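Local coordinates for protein actibind (Aspergillus niger, PDB 3D3Z) that cleaves RNA as a T2-family ribonuclease, probably without strict base specificity but with a preference for adenylic acid, at residues H110-H115 with E134-F139; C22-G27 with T117-I122; S29-Q34 with Y200-V205. One frame throughout, in Å; residues are numbered along the deposited sequence. Where two conformers were deposited one is given.

Contact 1: residues H110-H115 with E134-F139. With D3Z (1-(5-deoxy-beta-L-xylofuranosyl)pyrimidine-2,4(1H,3H)-dione), chain E; PO4 (phosphate ion), chain D.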
loop_
_atom_site.group_PDB
_atom_site.type_symbol
_atom_site.label_atom_id
_atom_site.label_comp_id
_atom_site.label_asym_id
_atom_site.label_seq_id
_atom_site.Cartn_x
_atom_site.Cartn_y
_atom_site.Cartn_z
ATOM N N HIS A 110 13.170 0.676 -4.012
ATOM C CA HIS A 110 13.004 -0.367 -2.971
ATOM C C HIS A 110 11.654 -1.062 -3.030
ATOM O O HIS A 110 11.549 -2.298 -3.038
ATOM C CB HIS A 110 13.265 0.220 -1.570
ATOM C CG HIS A 110 12.996 -0.745 -0.457
ATOM N ND1 HIS A 110 13.833 -1.797 -0.173
ATOM C CD2 HIS A 110 11.966 -0.833 0.420
ATOM C CE1 HIS A 110 13.324 -2.513 0.812
ATOM N NE2 HIS A 110 12.207 -1.932 1.216
ATOM N N GLU A 111 10.586 -0.271 -3.071
ATOM C CA GLU A 111 9.275 -0.862 -3.114
ATOM C C GLU A 111 9.004 -1.730 -4.360
ATOM O O GLU A 111 8.498 -2.848 -4.232
ATOM C CB GLU A 111 8.208 0.193 -2.944
ATOM C CG GLU A 111 8.216 0.775 -1.469
ATOM C CD GLU A 111 8.014 -0.268 -0.375
ATOM O OE1 GLU A 111 7.121 -1.107 -0.575
ATOM O OE2 GLU A 111 8.725 -0.237 0.671
ATOM N N TRP A 112 9.343 -1.222 -5.530
ATOM C CA TRP A 112 9.171 -1.978 -6.800
ATOM C C TRP A 112 10.036 -3.253 -6.726
ATOM O O TRP A 112 9.556 -4.386 -6.951
ATOM C CB TRP A 112 9.539 -1.098 -8.079
ATOM C CG TRP A 112 9.657 -2.041 -9.205
ATOM C CD1 TRP A 112 10.802 -2.536 -9.759
ATOM C CD2 TRP A 112 8.579 -2.790 -9.781
ATOM N NE1 TRP A 112 10.498 -3.491 -10.701
ATOM C CE2 TRP A 112 9.136 -3.704 -10.696
ATOM C CE3 TRP A 112 7.192 -2.774 -9.603
ATOM C CZ2 TRP A 112 8.354 -4.585 -11.444
ATOM C CZ3 TRP A 112 6.424 -3.682 -10.313
ATOM C CH2 TRP A 112 7.008 -4.563 -11.224
ATOM N N ASN A 113 11.335 -3.064 -6.495
ATOM C CA ASN A 113 12.284 -4.203 -6.491
ATOM C C ASN A 113 11.959 -5.266 -5.495
ATOM O O ASN A 113 12.044 -6.445 -5.802
ATOM C CB ASN A 113 13.746 -3.739 -6.302
ATOM C CG ASN A 113 14.203 -2.821 -7.417
ATOM O OD1 ASN A 113 13.599 -2.795 -8.509
ATOM N ND2 ASN A 113 15.252 -2.034 -7.152
ATOM N N LYS A 114 11.640 -4.875 -4.280
ATOM C CA LYS A 114 11.348 -5.842 -3.209
ATOM C C LYS A 114 10.007 -6.504 -3.365
ATOM O O LYS A 114 9.870 -7.721 -3.217
ATOM C CB LYS A 114 11.367 -5.131 -1.829
ATOM C CG LYS A 114 11.104 -6.066 -0.648
ATOM C CD LYS A 114 11.530 -5.469 0.706
ATOM C CE LYS A 114 11.415 -6.528 1.818
ATOM N NZ LYS A 114 11.506 -5.926 3.170
ATOM N N HIS A 115 8.988 -5.695 -3.592
ATOM C CA HIS A 115 7.606 -6.159 -3.561
ATOM C C HIS A 115 6.836 -6.217 -4.916
ATOM O O HIS A 115 6.117 -7.181 -5.168
ATOM C CB HIS A 115 6.807 -5.265 -2.611
ATOM C CG HIS A 115 7.183 -5.414 -1.160
ATOM N ND1 HIS A 115 7.013 -6.600 -0.454
ATOM C CD2 HIS A 115 7.687 -4.518 -0.277
ATOM C CE1 HIS A 115 7.391 -6.409 0.803
ATOM N NE2 HIS A 115 7.827 -5.160 0.929
ATOM N N GLU A 134 6.436 -1.348 -18.807
ATOM C CA GLU A 134 5.057 -0.882 -18.721
ATOM C C GLU A 134 4.487 -1.240 -17.348
ATOM O O GLU A 134 3.767 -0.426 -16.748
ATOM C CB GLU A 134 4.117 -1.481 -19.791
ATOM C CG GLU A 134 2.719 -0.979 -19.706
ATOM C CD GLU A 134 1.850 -1.447 -20.881
ATOM O OE1 GLU A 134 2.355 -2.250 -21.728
ATOM O OE2 GLU A 134 0.679 -1.015 -20.883
ATOM N N GLU A 135 4.792 -2.451 -16.885
ATOM C CA GLU A 135 4.247 -2.933 -15.599
ATOM C C GLU A 135 4.748 -2.187 -14.341
ATOM O O GLU A 135 4.066 -2.196 -13.305
ATOM C CB GLU A 135 4.417 -4.446 -15.450
ATOM C CG GLU A 135 5.757 -5.028 -14.892
ATOM C CD GLU A 135 6.939 -4.881 -15.800
ATOM O OE1 GLU A 135 6.814 -4.178 -16.851
ATOM O OE2 GLU A 135 8.006 -5.504 -15.501
ATOM N N VAL A 136 5.924 -1.564 -14.456
ATOM C CA VAL A 136 6.493 -0.725 -13.402
ATOM C C VAL A 136 5.606 0.497 -13.215
ATOM O O VAL A 136 5.168 0.760 -12.131
ATOM C CB VAL A 136 7.964 -0.376 -13.689
ATOM C CG1 VAL A 136 8.573 0.546 -12.576
ATOM C CG2 VAL A 136 8.735 -1.631 -13.768
ATOM N N GLY A 137 5.313 1.221 -14.286
ATOM C CA GLY A 137 4.443 2.379 -14.173
ATOM C C GLY A 137 3.027 2.041 -13.737
ATOM O O GLY A 137 2.414 2.798 -12.946
ATOM N N ASP A 138 2.486 0.941 -14.273
ATOM C CA ASP A 138 1.146 0.516 -13.914
ATOM C C ASP A 138 1.045 0.197 -12.399
ATOM O O ASP A 138 -0.011 0.442 -11.775
ATOM C CB ASP A 138 0.704 -0.713 -14.696
ATOM C CG ASP A 138 0.296 -0.401 -16.155
ATOM O OD1 ASP A 138 0.187 0.781 -16.574
ATOM O OD2 ASP A 138 0.063 -1.414 -16.824
ATOM N N PHE A 139 2.099 -0.411 -11.855
ATOM C CA PHE A 139 2.203 -0.753 -10.435
ATOM C C PHE A 139 2.095 0.526 -9.581
ATOM O O PHE A 139 1.180 0.653 -8.754
ATOM C CB PHE A 139 3.475 -1.555 -10.152
ATOM C CG PHE A 139 3.864 -1.568 -8.657
ATOM C CD1 PHE A 139 3.345 -2.527 -7.791
ATOM C CD2 PHE A 139 4.691 -0.611 -8.141
ATOM C CE1 PHE A 139 3.687 -2.523 -6.454
ATOM C CE2 PHE A 139 5.072 -0.618 -6.795
ATOM C CZ PHE A 139 4.550 -1.592 -5.964
HETATM N N1 D3Z E . 11.328 4.606 4.930
HETATM C C2 D3Z E . 11.663 5.452 3.855
HETATM N N3 D3Z E . 10.879 6.486 3.566
HETATM C C4 D3Z E . 9.768 6.744 4.257
HETATM C C5 D3Z E . 9.436 5.924 5.303
HETATM C C6 D3Z E . 10.234 4.839 5.639
HETATM O O2 D3Z E . 12.687 5.258 3.167
HETATM O O4 D3Z E . 9.026 7.716 4.003
HETATM C "C1'" D3Z E . 12.150 3.470 5.260
HETATM C "C2'" D3Z E . 12.875 3.104 3.981
HETATM O "O2'" D3Z E . 14.279 3.388 4.115
HETATM C "C3'" D3Z E . 12.532 1.650 3.709
HETATM C "C4'" D3Z E . 11.644 1.186 4.850
HETATM O "O3'" D3Z E . 11.822 1.523 2.489
HETATM O "O4'" D3Z E . 11.329 2.350 5.638
HETATM C "C5'" D3Z E . 10.403 0.504 4.286
HETATM P P PO4 D . 9.166 -2.733 3.241
HETATM O O1 PO4 D . 9.090 -4.265 3.154
HETATM O O2 PO4 D . 8.559 -2.367 4.567
HETATM O O3 PO4 D . 8.463 -2.125 2.047
HETATM O O4 PO4 D . 10.644 -2.473 3.113
#
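Trp112 pushes its indole between helices 104-116 and 134-147, where Val136 and Phe139 enclose it from two directions, all three buried and close-packed. Val136 CG2 lies over one face of the six-membered ring, 4.0 Å from its centroid, a CH-pi contact. Phe139 takes the ring edge in a T-shaped stack: Trp112 CE3 sits 3.6 Å from Phe139 CD2 over the phenyl face, with the planes at 71°. With CG trans to the backbone N (chi1 166°), the indole reaches across to helix 134-147, and Glu135 CG meets its far corner at CH2. The Glu135 carboxylate turns to Arg70 and Tyr130, while Trp112 NE1 is taken by the carbonyl of Arg70. Helix 104-116 is the T2 ribonuclease helix bearing the predicted active-site residues Glu111 and His115. On its pocket side, by contrast, His110 and Lys114 are partly exposed and meet a phosphate ion instead of helix 134-147. The ion receives nearly straight bonds in the ring planes of both histidines, His110 NE2 to phosphate O4 at 2.5 Å and His115 NE2 to phosphate O1 at 2.7 Å. Lys114, its chain extended, adds NZ to the same O1 at 2.9 Å. Beside the phosphate, O3' of the bound nucleoside analogue lies 3.1 Å from His110 CD2.

Contact 2: residues C22-G27 with T117-I122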
loop_
_atom_site.group_PDB
_atom_site.type_symbol
_atom_site.label_atom_id
_atom_site.label_comp_id
_atom_site.label_asym_id
_atom_site.label_seq_id
_atom_site.Cartn_x
_atom_site.Cartn_y
_atom_site.Cartn_z
ATOM N N CYS A 22 -4.549 -14.185 -14.185
ATOM C CA CYS A 22 -5.803 -13.805 -13.592
ATOM C C CYS A 22 -6.010 -14.389 -12.189
ATOM O O CYS A 22 -7.162 -14.479 -11.701
ATOM C CB CYS A 22 -6.978 -14.176 -14.500
ATOM S SG CYS A 22 -7.092 -13.067 -15.967
ATOM N N PHE A 23 -4.913 -14.823 -11.575
ATOM C CA PHE A 23 -4.966 -15.308 -10.188
ATOM C C PHE A 23 -3.689 -15.019 -9.391
ATOM O O PHE A 23 -2.641 -15.564 -9.694
ATOM C CB PHE A 23 -5.258 -16.816 -10.151
ATOM C CG PHE A 23 -5.736 -17.289 -8.797
ATOM C CD1 PHE A 23 -6.923 -16.811 -8.278
ATOM C CD2 PHE A 23 -4.948 -18.150 -8.021
ATOM C CE1 PHE A 23 -7.369 -17.229 -7.016
ATOM C CE2 PHE A 23 -5.362 -18.550 -6.743
ATOM C CZ PHE A 23 -6.587 -18.090 -6.263
ATOM N N ASN A 24 -3.803 -14.171 -8.372
ATOM C CA ASN A 24 -2.679 -13.814 -7.511
ATOM C C ASN A 24 -2.347 -14.940 -6.522
ATOM O O ASN A 24 -3.154 -15.275 -5.642
ATOM C CB ASN A 24 -2.938 -12.468 -6.780
ATOM C CG ASN A 24 -2.839 -11.257 -7.710
ATOM O OD1 ASN A 24 -1.724 -10.802 -8.045
ATOM N ND2 ASN A 24 -3.996 -10.721 -8.116
ATOM N N SER A 25 -1.191 -15.546 -6.743
ATOM C CA SER A 25 -0.733 -16.704 -6.010
ATOM C C SER A 25 0.715 -16.919 -6.326
ATOM O O SER A 25 1.129 -16.841 -7.504
ATOM C CB SER A 25 -1.546 -17.942 -6.400
ATOM O OG SER A 25 -1.184 -19.088 -5.649
ATOM N N PRO A 26 1.527 -17.223 -5.290
ATOM C CA PRO A 26 1.161 -17.454 -3.875
ATOM C C PRO A 26 0.851 -16.159 -3.099
ATOM O O PRO A 26 0.256 -16.199 -2.032
ATOM C CB PRO A 26 2.384 -18.195 -3.303
ATOM C CG PRO A 26 3.530 -17.785 -4.135
ATOM C CD PRO A 26 2.972 -17.366 -5.530
ATOM N N GLY A 27 1.215 -15.022 -3.677
ATOM C CA GLY A 27 0.926 -13.714 -3.089
ATOM C C GLY A 27 -0.501 -13.246 -3.263
ATOM O O GLY A 27 -0.753 -12.271 -3.940
ATOM N N THR A 117 7.968 -6.809 -7.828
ATOM C CA THR A 117 8.495 -7.938 -8.605
ATOM C C THR A 117 7.925 -9.264 -8.157
ATOM O O THR A 117 8.063 -10.264 -8.899
ATOM C CB THR A 117 10.079 -8.070 -8.595
ATOM O OG1 THR A 117 10.525 -8.314 -7.277
ATOM C CG2 THR A 117 10.766 -6.847 -9.135
ATOM N N CYS A 118 7.254 -9.257 -6.997
ATOM C CA CYS A 118 6.653 -10.448 -6.417
ATOM C C CYS A 118 5.150 -10.574 -6.685
ATOM O O CYS A 118 4.515 -11.516 -6.210
ATOM C CB CYS A 118 6.973 -10.469 -4.892
ATOM S SG CYS A 118 8.714 -10.714 -4.530
ATOM N N ILE A 119 4.571 -9.620 -7.401
ATOM C CA ILE A 119 3.153 -9.684 -7.765
ATOM C C ILE A 119 3.082 -10.472 -9.108
ATOM O O ILE A 119 3.429 -9.962 -10.194
ATOM C CB ILE A 119 2.568 -8.290 -7.841
ATOM C CG1 ILE A 119 2.769 -7.568 -6.495
ATOM C CG2 ILE A 119 1.076 -8.332 -8.232
ATOM C CD1 ILE A 119 2.263 -6.135 -6.451
ATOM N N ASN A 120 2.679 -11.734 -9.020
ATOM C CA ASN A 120 2.753 -12.607 -10.195
ATOM C C ASN A 120 1.914 -12.125 -11.379
ATOM O O ASN A 120 2.293 -12.354 -12.531
ATOM C CB ASN A 120 2.413 -14.058 -9.826
ATOM C CG ASN A 120 0.951 -14.240 -9.566
ATOM O OD1 ASN A 120 0.440 -13.710 -8.603
ATOM N ND2 ASN A 120 0.255 -14.921 -10.468
ATOM N N THR A 121 0.799 -11.433 -11.119
ATOM C CA THR A 121 -0.139 -11.030 -12.165
ATOM C C THR A 121 0.291 -9.744 -12.949
ATOM O O THR A 121 -0.415 -9.339 -13.872
ATOM C CB THR A 121 -1.545 -10.813 -11.605
ATOM O OG1 THR A 121 -1.472 -9.820 -10.569
ATOM C CG2 THR A 121 -2.164 -12.144 -11.048
ATOM N N ILE A 122 1.483 -9.224 -12.630
ATOM C CA ILE A 122 2.046 -7.953 -13.150
ATOM C C ILE A 122 3.082 -8.195 -14.248
ATOM O O ILE A 122 3.568 -7.278 -14.872
ATOM C CB ILE A 122 2.752 -7.168 -11.971
ATOM C CG1 ILE A 122 1.709 -6.766 -10.923
ATOM C CG2 ILE A 122 3.535 -5.956 -12.455
ATOM C CD1 ILE A 122 2.083 -5.560 -10.043
HETATM O O HOH W 1 0.608 -11.425 -6.275
HETATM O O HOH W 2 2.068 -13.692 -6.209
#
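Two irregular loops run past each other here, closest at Asn24 and Thr121 with CA atoms 6.0 Å apart, and the peptide before Pro26 is cis. Most of the polar work is done by two asparagines, one from each loop. Asn120 holds its CG between its own backbone N and carbonyl carbon (chi1 73°), which directs the amide at the backbone of residues 23-25. Its ND2 donates to Phe23 O at 3.1 Å, with the acceptor close to the amide plane and the N-H pointing nearly straight at it (163°). Its OD1 accepts from Ser25 N, also at 3.1 Å, but this donor stands well above the carbonyl plane. One amide thus bridges the two peptide groups that flank Asn24, and its rotation is fixed from both ends. In return, Asn24 OD1 accepts the hydroxyl proton of Thr121 OG1 at 2.7 Å, the donor tilted from the carbonyl plane; OG1 itself receives Ala209 N. The methyl Thr121 CG2 packs 3.5 Å from Asn24 CG, and Ile119 CG2 approaches Asn24 OD1 at 3.7 Å. Two waters fill in where the chains diverge toward Gly27. One lies near Asn24 OD1 and Gly27 O. The other accepts from Gly27 N at 3.0 Å and lies near Asn120 OD1 and Cys118 O. Disulfides tie both loops to further parts of the chain, Cys22 to Cys5 and Cys118 to Cys66. The Asn120 amide, bonded to the backbone on both sides of Asn24, makes this a loop-to-loop clamp of the T2 ribonuclease fold, fastening the approach to strand 29-35 to the loop that leaves helix 104-116, which bears the predicted active-site residues Glu111 and His115.

Contact 3: residues S29-Q34 with Y200-V205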
loop_
_atom_site.group_PDB
_atom_site.type_symbol
_atom_site.label_atom_id
_atom_site.label_comp_id
_atom_site.label_asym_id
_atom_site.label_seq_id
_atom_site.Cartn_x
_atom_site.Cartn_y
_atom_site.Cartn_z
ATOM N N SER A 29 -2.598 -12.309 -0.696
ATOM C CA SER A 29 -2.956 -11.265 0.255
ATOM C C SER A 29 -2.167 -10.007 -0.106
ATOM O O SER A 29 -0.931 -9.984 -0.019
ATOM C CB SER A 29 -2.689 -11.687 1.726
ATOM O OG SER A 29 -3.010 -10.605 2.568
ATOM N N LEU A 30 -2.886 -8.986 -0.546
ATOM C CA LEU A 30 -2.272 -7.749 -1.009
ATOM C C LEU A 30 -2.461 -6.687 0.063
ATOM O O LEU A 30 -3.565 -6.355 0.392
ATOM C CB LEU A 30 -2.903 -7.260 -2.333
ATOM C CG LEU A 30 -2.419 -7.872 -3.648
ATOM C CD1 LEU A 30 -1.038 -7.308 -3.982
ATOM C CD2 LEU A 30 -2.362 -9.312 -3.631
ATOM N N LEU A 31 -1.351 -6.133 0.537
ATOM C CA LEU A 31 -1.338 -5.154 1.622
ATOM C C LEU A 31 -1.053 -3.776 1.082
ATOM O O LEU A 31 0.025 -3.538 0.577
ATOM C CB LEU A 31 -0.279 -5.522 2.681
ATOM C CG LEU A 31 -0.506 -6.745 3.572
ATOM C CD1 LEU A 31 -0.680 -8.118 2.823
ATOM C CD2 LEU A 31 0.665 -6.807 4.524
ATOM N N GLN A 32 -2.023 -2.884 1.211
ATOM C CA GLN A 32 -1.793 -1.466 0.964
ATOM C C GLN A 32 -1.351 -0.854 2.298
ATOM O O GLN A 32 -2.105 -0.772 3.255
ATOM C CB GLN A 32 -3.009 -0.748 0.407
ATOM C CG GLN A 32 -2.681 0.554 -0.380
ATOM C CD GLN A 32 -2.159 1.708 0.478
ATOM O OE1 GLN A 32 -2.911 2.347 1.234
ATOM N NE2 GLN A 32 -0.875 2.084 0.256
ATOM N N THR A 33 -0.090 -0.426 2.331
ATOM C CA THR A 33 0.534 0.016 3.597
ATOM C C THR A 33 0.745 1.533 3.584
ATOM O O THR A 33 0.988 2.132 2.527
ATOM C CB THR A 33 1.847 -0.716 3.851
ATOM O OG1 THR A 33 2.762 -0.432 2.791
ATOM C CG2 THR A 33 1.578 -2.192 3.893
ATOM N N GLN A 34 0.610 2.149 4.759
ATOM C CA GLN A 34 0.708 3.579 4.913
ATOM C C GLN A 34 1.580 4.026 6.105
ATOM O O GLN A 34 1.767 3.290 7.061
ATOM C CB GLN A 34 -0.707 4.142 5.080
ATOM C CG GLN A 34 -1.641 3.826 3.951
ATOM C CD GLN A 34 -3.019 4.423 4.137
ATOM O OE1 GLN A 34 -3.226 5.290 5.017
ATOM N NE2 GLN A 34 -3.938 4.064 3.238
ATOM N N TYR A 200 -1.431 -1.329 7.754
ATOM C CA TYR A 200 -1.538 -2.301 6.628
ATOM C C TYR A 200 -2.996 -2.718 6.428
ATOM O O TYR A 200 -3.592 -3.408 7.268
ATOM C CB TYR A 200 -0.741 -3.588 6.796
ATOM C CG TYR A 200 0.664 -3.577 7.355
ATOM C CD1 TYR A 200 1.487 -2.429 7.366
ATOM C CD2 TYR A 200 1.204 -4.761 7.863
ATOM C CE1 TYR A 200 2.771 -2.485 7.879
ATOM C CE2 TYR A 200 2.484 -4.815 8.373
ATOM C CZ TYR A 200 3.274 -3.690 8.373
ATOM O OH TYR A 200 4.562 -3.783 8.881
ATOM N N TYR A 201 -3.567 -2.300 5.302
ATOM C CA TYR A 201 -4.906 -2.736 4.891
ATOM C C TYR A 201 -4.780 -3.942 3.973
ATOM O O TYR A 201 -4.166 -3.853 2.911
ATOM C CB TYR A 201 -5.633 -1.600 4.194
ATOM C CG TYR A 201 -5.932 -0.350 4.987
ATOM C CD1 TYR A 201 -7.167 -0.193 5.648
ATOM C CD2 TYR A 201 -5.053 0.727 5.013
ATOM C CE1 TYR A 201 -7.478 0.982 6.305
ATOM C CE2 TYR A 201 -5.366 1.878 5.689
ATOM C CZ TYR A 201 -6.562 1.983 6.364
ATOM O OH TYR A 201 -6.907 3.126 7.025
ATOM N N TYR A 202 -5.369 -5.072 4.391
ATOM C CA TYR A 202 -5.283 -6.342 3.673
ATOM C C TYR A 202 -6.457 -6.508 2.712
ATOM O O TYR A 202 -7.585 -6.026 2.962
ATOM C CB TYR A 202 -5.246 -7.541 4.629
ATOM C CG TYR A 202 -4.002 -7.631 5.504
ATOM C CD1 TYR A 202 -3.068 -8.621 5.315
ATOM C CD2 TYR A 202 -3.783 -6.723 6.547
ATOM C CE1 TYR A 202 -1.905 -8.698 6.123
ATOM C CE2 TYR A 202 -2.630 -6.804 7.373
ATOM C CZ TYR A 202 -1.725 -7.796 7.158
ATOM O OH TYR A 202 -0.603 -7.865 7.960
ATOM N N PHE A 203 -6.152 -7.151 1.589
ATOM C CA PHE A 203 -7.107 -7.378 0.494
ATOM C C PHE A 203 -6.854 -8.733 -0.137
ATOM O O PHE A 203 -5.719 -9.242 -0.221
ATOM C CB PHE A 203 -6.917 -6.350 -0.625
ATOM C CG PHE A 203 -7.337 -4.984 -0.274
ATOM C CD1 PHE A 203 -8.652 -4.607 -0.423
ATOM C CD2 PHE A 203 -6.406 -4.061 0.192
ATOM C CE1 PHE A 203 -9.033 -3.354 -0.127
ATOM C CE2 PHE A 203 -6.796 -2.814 0.501
ATOM C CZ PHE A 203 -8.099 -2.456 0.332
ATOM N N ASN A 204 -7.925 -9.327 -0.622
ATOM C CA ASN A 204 -7.780 -10.368 -1.623
ATOM C C ASN A 204 -8.291 -9.771 -2.951
ATOM O O ASN A 204 -9.003 -8.754 -2.957
ATOM C CB ASN A 204 -8.525 -11.652 -1.245
ATOM C CG ASN A 204 -8.033 -12.292 0.094
ATOM O OD1 ASN A 204 -6.841 -12.464 0.353
ATOM N ND2 ASN A 204 -8.981 -12.661 0.909
ATOM N N VAL A 205 -7.901 -10.407 -4.050
ATOM C CA VAL A 205 -8.059 -9.864 -5.430
ATOM C C VAL A 205 -8.767 -10.867 -6.355
ATOM O O VAL A 205 -8.429 -12.041 -6.410
ATOM C CB VAL A 205 -6.696 -9.383 -6.031
ATOM C CG1 VAL A 205 -6.876 -8.812 -7.455
ATOM C CG2 VAL A 205 -6.089 -8.287 -5.114
#
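Strands 29-35 and 195-206 are antiparallel neighbours in the central sheet of the T2 ribonuclease fold, and their pairing joins residues far apart in sequence. Leu30 and Phe203 form a hydrogen-bonded pair: Leu30 N gives a nearly straight bond to Phe203 O at 2.9 Å, while the return bond from Phe203 N to Leu30 O is weak. Gln32 and Tyr201 are bonded in both directions, Tyr201 N to Gln32 O at 2.9 Å. On the face bearing Leu31, Thr33, Tyr200 and Tyr202, Leu31 lies alongside Tyr202, its CG over one face of the phenol ring, 3.8 Å from the centroid. Ser29 OG reaches the edge of that ring, 3.4 Å from CD1. Tyr200 receives Thr33 CG2 at 3.5 Å from its CD1, and Leu31 CD2 touches the CD2 side. The other face carries Leu30, Gln32, Tyr201 and Phe203. Gln32 bends at chi2 (-69°), and its OE1 accepts Gln34 NE2 at 2.8 Å, in the plane of the Gln34 amide. That amide also rests obliquely against Tyr201 CE2, and Ser152 binds both Tyr201 OH and Gln34 OE1. Strand 49-56 flanks strand 29-35, with Leu31 and Thr33 touching Trp54; helix 134-147 packs on Gln32 and Phe203 through Leu146, and Tyr214 of strand 213-216 meets Leu30 and Val205.

How the contacts relate
Contact 2 touches both of the others, its centre 12 Å from that of contact 1 and 13 Å from that of contact 3. Its segment 117-122 follows helix 104-116 directly: Trp112 O and Thr117 N are 3.0 Å apart, a probable hydrogen bond. Ile119 CD1 spans the group, 3.9 Å from Phe139 CE1 of contact 1 and 4.3 Å from Leu30 CD1 of contact 3, while Asn24 ND2 sits 3.5 Å from Val205 CG1. Contacts 1 and 3 do not touch, with nearest atoms about 6 Å apart, yet both approach the catalytic pocket. Contact 1 supplies residues to it; in contact 3 the Thr33 side chain is about 3 Å from that of His51, predicted to be catalytic, and about 6 Å from the phosphate.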